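Local coordinates for protein transcriptional regulator, SorC family (Enterococcus faecalis, PDB 2O0M) that probably regulates transcription as a DNA-binding protein of the SorC family whose effector domain is thought to bind a carbohydrate ligand, at residues V269-G281 / K312-P324. Residues are numbered along the deposited sequence; the frame is centred on the assembly and turned at random.
Sequences VAESFGYFFDEEG and KAKAIRAYMKNAP. With PO4 (phosphate ion), chain C; PO4 (phosphate ion), chain B.
Lys-321 and Glu-279 show how a lysine can serve backbone and side-chain acceptors at the solvent side of a largely apolar helix-on-hairpin contact. The chain of Lys-321 runs extended beyond CG, and NZ donates to Glu-279 O at 2.7 Å, in the carbonyl plane and on a lone pair. A water that accepts from NZ donates in turn to Glu-280 OE2, bridging a salt bridge that is long when measured directly (NZ to OE2 4.0 Å). Asp-278 OD1 is hydrogen-bonded to the backbone N of Lys-282, while Asp-278 O takes Gly-281 N in the type I turn. Within the Rossmann-like sugar-binding domain, helix 313-320 here packs on hairpin 270-277, whose first strand pairs antiparallel with strand 238-245 of the central sheet. A classic beta bulge lets Phe-277 O accept from both Val-269 N and Ala-270 N. Buried Glu-271 OE2 takes Gly-274 N and pairs with Arg-253; Ser-272 OG bonds weakly to Ser-242 O. The methyls of Ala-270 and Ala-318 touch, CB to CB 3.9 Å. Tyr-319, with CG anti to its own N (chi1 168°), turns its edge to the face of Phe-277 in a T-shaped pair, planes at 81°. On the same helix, Arg-317 NE and NH2 donate to phosphate O4 and O1, respectively.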
loop_
_atom_site.group_PDB
_atom_site.type_symbol
_atom_site.label_atom_id
_atom_site.label_comp_id
_atom_site.label_asym_id
_atom_site.label_seq_id
_atom_site.Cartn_x
_atom_site.Cartn_y
_atom_site.Cartn_z
ATOM N N VAL A 269 -15.335 0.281 -5.879
ATOM C CA VAL A 269 -14.881 1.670 -5.837
ATOM C C VAL A 269 -13.387 1.758 -5.512
ATOM O O VAL A 269 -12.654 2.521 -6.140
ATOM C CB VAL A 269 -15.702 2.481 -4.796
ATOM C CG1 VAL A 269 -15.148 3.876 -4.592
ATOM C CG2 VAL A 269 -17.162 2.579 -5.241
ATOM N N ALA A 270 -12.954 1.001 -4.506
ATOM C CA ALA A 270 -11.568 1.028 -4.046
ATOM C C ALA A 270 -10.916 -0.344 -4.129
ATOM O O ALA A 270 -11.584 -1.370 -4.095
ATOM C CB ALA A 270 -11.504 1.530 -2.611
ATOM N N GLU A 271 -9.597 -0.334 -4.258
ATOM C CA GLU A 271 -8.779 -1.530 -4.148
ATOM C C GLU A 271 -7.678 -1.295 -3.110
ATOM O O GLU A 271 -7.148 -0.180 -2.958
ATOM C CB GLU A 271 -8.150 -1.867 -5.512
ATOM C CG GLU A 271 -7.324 -3.159 -5.547
ATOM C CD GLU A 271 -5.921 -3.014 -5.019
ATOM O OE1 GLU A 271 -5.436 -1.871 -4.872
ATOM O OE2 GLU A 271 -5.285 -4.057 -4.744
ATOM N N SER A 272 -7.333 -2.357 -2.395
ATOM C CA SER A 272 -6.111 -2.359 -1.601
ATOM C C SER A 272 -5.731 -3.800 -1.262
ATOM O O SER A 272 -6.596 -4.601 -0.885
ATOM C CB SER A 272 -6.289 -1.534 -0.330
ATOM O OG SER A 272 -5.050 -1.252 0.255
ATOM N N PHE A 273 -4.454 -4.128 -1.429
ATOM C CA PHE A 273 -3.918 -5.475 -1.116
ATOM C C PHE A 273 -4.581 -6.610 -1.908
ATOM O O PHE A 273 -4.517 -7.777 -1.499
ATOM C CB PHE A 273 -4.024 -5.797 0.375
ATOM C CG PHE A 273 -3.503 -4.737 1.284
ATOM C CD1 PHE A 273 -2.148 -4.568 1.474
ATOM C CD2 PHE A 273 -4.377 -3.945 2.002
ATOM C CE1 PHE A 273 -1.678 -3.579 2.349
ATOM C CE2 PHE A 273 -3.906 -2.966 2.863
ATOM C CZ PHE A 273 -2.573 -2.791 3.028
ATOM N N GLY A 274 -5.206 -6.290 -3.037
ATOM C CA GLY A 274 -5.907 -7.301 -3.822
ATOM C C GLY A 274 -7.313 -7.590 -3.342
ATOM O O GLY A 274 -7.901 -8.635 -3.706
ATOM N N TYR A 275 -7.841 -6.689 -2.513
ATOM C CA TYR A 275 -9.256 -6.681 -2.133
ATOM C C TYR A 275 -9.938 -5.502 -2.791
ATOM O O TYR A 275 -9.343 -4.428 -2.904
ATOM C CB TYR A 275 -9.431 -6.560 -0.617
ATOM C CG TYR A 275 -8.751 -7.665 0.170
ATOM C CD1 TYR A 275 -9.442 -8.797 0.578
ATOM C CD2 TYR A 275 -7.402 -7.577 0.491
ATOM C CE1 TYR A 275 -8.813 -9.805 1.292
ATOM C CE2 TYR A 275 -6.760 -8.574 1.196
ATOM C CZ TYR A 275 -7.461 -9.685 1.609
ATOM O OH TYR A 275 -6.801 -10.666 2.320
ATOM N N PHE A 276 -11.190 -5.699 -3.212
ATOM C CA PHE A 276 -11.978 -4.628 -3.819
ATOM C C PHE A 276 -13.165 -4.270 -2.940
ATOM O O PHE A 276 -13.843 -5.155 -2.443
ATOM C CB PHE A 276 -12.440 -5.046 -5.214
ATOM C CG PHE A 276 -11.310 -5.176 -6.183
ATOM C CD1 PHE A 276 -10.975 -4.115 -7.009
ATOM C CD2 PHE A 276 -10.523 -6.323 -6.211
ATOM C CE1 PHE A 276 -9.917 -4.203 -7.873
ATOM C CE2 PHE A 276 -9.439 -6.415 -7.074
ATOM C CZ PHE A 276 -9.138 -5.362 -7.904
ATOM N N PHE A 277 -13.398 -2.970 -2.766
ATOM C CA PHE A 277 -14.392 -2.462 -1.811
ATOM C C PHE A 277 -15.444 -1.598 -2.508
ATOM O O PHE A 277 -15.113 -0.762 -3.338
ATOM C CB PHE A 277 -13.712 -1.612 -0.736
ATOM C CG PHE A 277 -12.583 -2.312 -0.029
ATOM C CD1 PHE A 277 -12.786 -2.930 1.205
ATOM C CD2 PHE A 277 -11.308 -2.346 -0.590
ATOM C CE1 PHE A 277 -11.745 -3.565 1.855
ATOM C CE2 PHE A 277 -10.269 -2.989 0.055
ATOM C CZ PHE A 277 -10.489 -3.610 1.283
ATOM N N ASP A 278 -16.715 -1.784 -2.153
ATOM C CA ASP A 278 -17.751 -0.878 -2.637
ATOM C C ASP A 278 -17.830 0.343 -1.718
ATOM O O ASP A 278 -17.065 0.438 -0.755
ATOM C CB ASP A 278 -19.106 -1.591 -2.817
ATOM C CG ASP A 278 -19.720 -2.068 -1.511
ATOM O OD1 ASP A 278 -19.329 -1.593 -0.428
ATOM O OD2 ASP A 278 -20.624 -2.929 -1.574
ATOM N N GLU A 279 -18.716 1.289 -2.026
ATOM C CA GLU A 279 -18.753 2.562 -1.287
ATOM C C GLU A 279 -19.157 2.386 0.186
ATOM O O GLU A 279 -18.806 3.206 1.038
ATOM C CB GLU A 279 -19.639 3.600 -1.996
ATOM C CG GLU A 279 -21.126 3.467 -1.779
ATOM C CD GLU A 279 -21.903 4.632 -2.375
ATOM O OE1 GLU A 279 -23.148 4.537 -2.441
ATOM O OE2 GLU A 279 -21.273 5.635 -2.790
ATOM N N GLU A 280 -19.872 1.303 0.481
ATOM C CA GLU A 280 -20.190 0.954 1.869
ATOM C C GLU A 280 -19.005 0.360 2.637
ATOM O O GLU A 280 -19.118 0.065 3.824
ATOM C CB GLU A 280 -21.396 0.014 1.924
ATOM C CG GLU A 280 -22.684 0.674 1.462
ATOM C CD GLU A 280 -23.010 1.936 2.246
ATOM O OE1 GLU A 280 -23.140 3.015 1.621
ATOM O OE2 GLU A 280 -23.116 1.851 3.489
ATOM N N GLY A 281 -17.868 0.188 1.963
ATOM C CA GLY A 281 -16.684 -0.408 2.575
ATOM C C GLY A 281 -16.698 -1.928 2.588
ATOM O O GLY A 281 -15.824 -2.558 3.174
ATOM N N LYS A 312 -9.036 10.478 -6.117
ATOM C CA LYS A 312 -9.025 9.324 -5.208
ATOM C C LYS A 312 -9.939 9.475 -3.991
ATOM O O LYS A 312 -10.020 8.564 -3.159
ATOM C CB LYS A 312 -7.590 9.018 -4.755
ATOM C CG LYS A 312 -6.787 8.232 -5.790
ATOM C CD LYS A 312 -5.594 7.510 -5.163
ATOM C CE LYS A 312 -4.788 6.763 -6.211
ATOM N NZ LYS A 312 -3.717 5.944 -5.591
ATOM N N ALA A 313 -10.655 10.591 -3.893
ATOM C CA ALA A 313 -11.499 10.838 -2.725
ATOM C C ALA A 313 -12.488 9.692 -2.469
ATOM O O ALA A 313 -12.655 9.246 -1.341
ATOM C CB ALA A 313 -12.243 12.151 -2.877
ATOM N N LYS A 314 -13.153 9.226 -3.517
ATOM C CA LYS A 314 -14.134 8.151 -3.369
ATOM C C LYS A 314 -13.479 6.842 -2.933
ATOM O O LYS A 314 -13.973 6.158 -2.034
ATOM C CB LYS A 314 -14.903 7.944 -4.670
ATOM C CG LYS A 314 -15.857 9.076 -5.011
ATOM C CD LYS A 314 -16.425 8.909 -6.400
ATOM C CE LYS A 314 -17.728 9.670 -6.587
ATOM N NZ LYS A 314 -17.662 11.082 -6.127
ATOM N N ALA A 315 -12.351 6.511 -3.556
ATOM C CA ALA A 315 -11.638 5.270 -3.224
ATOM C C ALA A 315 -11.128 5.318 -1.784
ATOM O O ALA A 315 -11.210 4.329 -1.049
ATOM C CB ALA A 315 -10.486 5.052 -4.177
ATOM N N ILE A 316 -10.574 6.461 -1.395
ATOM C CA ILE A 316 -10.080 6.655 -0.025
ATOM C C ILE A 316 -11.207 6.442 0.994
ATOM O O ILE A 316 -11.057 5.690 1.956
ATOM C CB ILE A 316 -9.440 8.049 0.156
ATOM C CG1 ILE A 316 -8.132 8.130 -0.641
ATOM C CG2 ILE A 316 -9.164 8.336 1.625
ATOM C CD1 ILE A 316 -7.643 9.567 -0.866
ATOM N N ARG A 317 -12.345 7.077 0.761
ATOM C CA ARG A 317 -13.504 6.906 1.647
ATOM C C ARG A 317 -13.921 5.436 1.774
ATOM O O ARG A 317 -14.209 4.956 2.865
ATOM C CB ARG A 317 -14.690 7.723 1.138
ATOM C CG ARG A 317 -14.554 9.208 1.373
ATOM C CD ARG A 317 -15.534 9.978 0.522
ATOM N NE ARG A 317 -16.905 9.503 0.712
ATOM C CZ ARG A 317 -17.826 9.452 -0.249
ATOM N NH1 ARG A 317 -17.552 9.861 -1.486
ATOM N NH2 ARG A 317 -19.041 8.994 0.022
ATOM N N ALA A 318 -13.941 4.721 0.659
ATOM C CA ALA A 318 -14.454 3.353 0.646
ATOM C C ALA A 318 -13.515 2.398 1.374
ATOM O O ALA A 318 -13.958 1.523 2.129
ATOM C CB ALA A 318 -14.696 2.889 -0.773
ATOM N N TYR A 319 -12.215 2.552 1.146
ATOM C CA TYR A 319 -11.249 1.684 1.818
ATOM C C TYR A 319 -11.134 2.063 3.295
ATOM O O TYR A 319 -11.088 1.194 4.161
ATOM C CB TYR A 319 -9.847 1.727 1.182
ATOM C CG TYR A 319 -8.869 1.036 2.098
ATOM C CD1 TYR A 319 -8.829 -0.358 2.176
ATOM C CD2 TYR A 319 -8.073 1.761 2.976
ATOM C CE1 TYR A 319 -7.981 -1.013 3.070
ATOM C CE2 TYR A 319 -7.223 1.123 3.867
ATOM C CZ TYR A 319 -7.175 -0.259 3.916
ATOM O OH TYR A 319 -6.327 -0.880 4.821
HETATM N N MSE A 320 -11.050 3.355 3.586
HETATM C CA MSE A 320 -10.706 3.779 4.941
HETATM C C MSE A 320 -11.786 3.421 5.967
HETATM O O MSE A 320 -11.502 3.381 7.172
HETATM C CB MSE A 320 -10.352 5.276 4.968
HETATM C CG MSE A 320 -9.050 5.611 4.248
HETATM SE SE MSE A 320 -7.454 4.877 5.076
HETATM C CE MSE A 320 -7.767 5.580 6.836
ATOM N N LYS A 321 -13.001 3.136 5.491
ATOM C CA LYS A 321 -14.134 2.777 6.360
ATOM C C LYS A 321 -13.798 1.670 7.338
ATOM O O LYS A 321 -14.154 1.757 8.531
ATOM C CB LYS A 321 -15.350 2.357 5.528
ATOM C CG LYS A 321 -16.224 3.504 5.134
ATOM C CD LYS A 321 -17.474 3.047 4.422
ATOM C CE LYS A 321 -18.483 4.169 4.320
ATOM N NZ LYS A 321 -19.650 3.817 3.478
ATOM N N ASN A 322 -13.118 0.643 6.830
ATOM C CA ASN A 322 -12.724 -0.524 7.619
ATOM C C ASN A 322 -11.208 -0.680 7.833
ATOM O O ASN A 322 -10.761 -1.745 8.248
ATOM C CB ASN A 322 -13.300 -1.801 6.981
ATOM C CG ASN A 322 -12.507 -2.287 5.741
ATOM O OD1 ASN A 322 -11.582 -1.618 5.235
ATOM N ND2 ASN A 322 -12.887 -3.468 5.247
ATOM N N ALA A 323 -10.423 0.364 7.547
ATOM C CA ALA A 323 -8.980 0.349 7.795
ATOM C C ALA A 323 -8.707 0.236 9.302
ATOM O O ALA A 323 -9.529 0.686 10.103
ATOM C CB ALA A 323 -8.328 1.602 7.256
ATOM N N PRO A 324 -7.549 -0.351 9.689
ATOM C CA PRO A 324 -7.221 -0.447 11.109
ATOM C C PRO A 324 -7.177 0.938 11.723
ATOM O O PRO A 324 -6.704 1.872 11.083
ATOM C CB PRO A 324 -5.816 -1.050 11.112
ATOM C CG PRO A 324 -5.753 -1.802 9.839
ATOM C CD PRO A 324 -6.497 -0.967 8.860
HETATM P P PO4 C . -18.423 7.827 3.506
HETATM O O1 PO4 C . -19.637 7.621 2.633
HETATM O O2 PO4 C . -18.238 9.264 3.914
HETATM O O3 PO4 C . -18.568 6.969 4.734
HETATM O O4 PO4 C . -17.202 7.386 2.752
HETATM P P PO4 B . -1.901 3.934 -7.941
HETATM O O1 PO4 B . -3.306 4.383 -7.773
HETATM O O2 PO4 B . -0.958 4.660 -7.056
HETATM O O3 PO4 B . -1.828 2.448 -7.784
HETATM O O4 PO4 B . -1.496 4.165 -9.365
HETATM O O HOH W 1 -21.133 2.248 5.197
#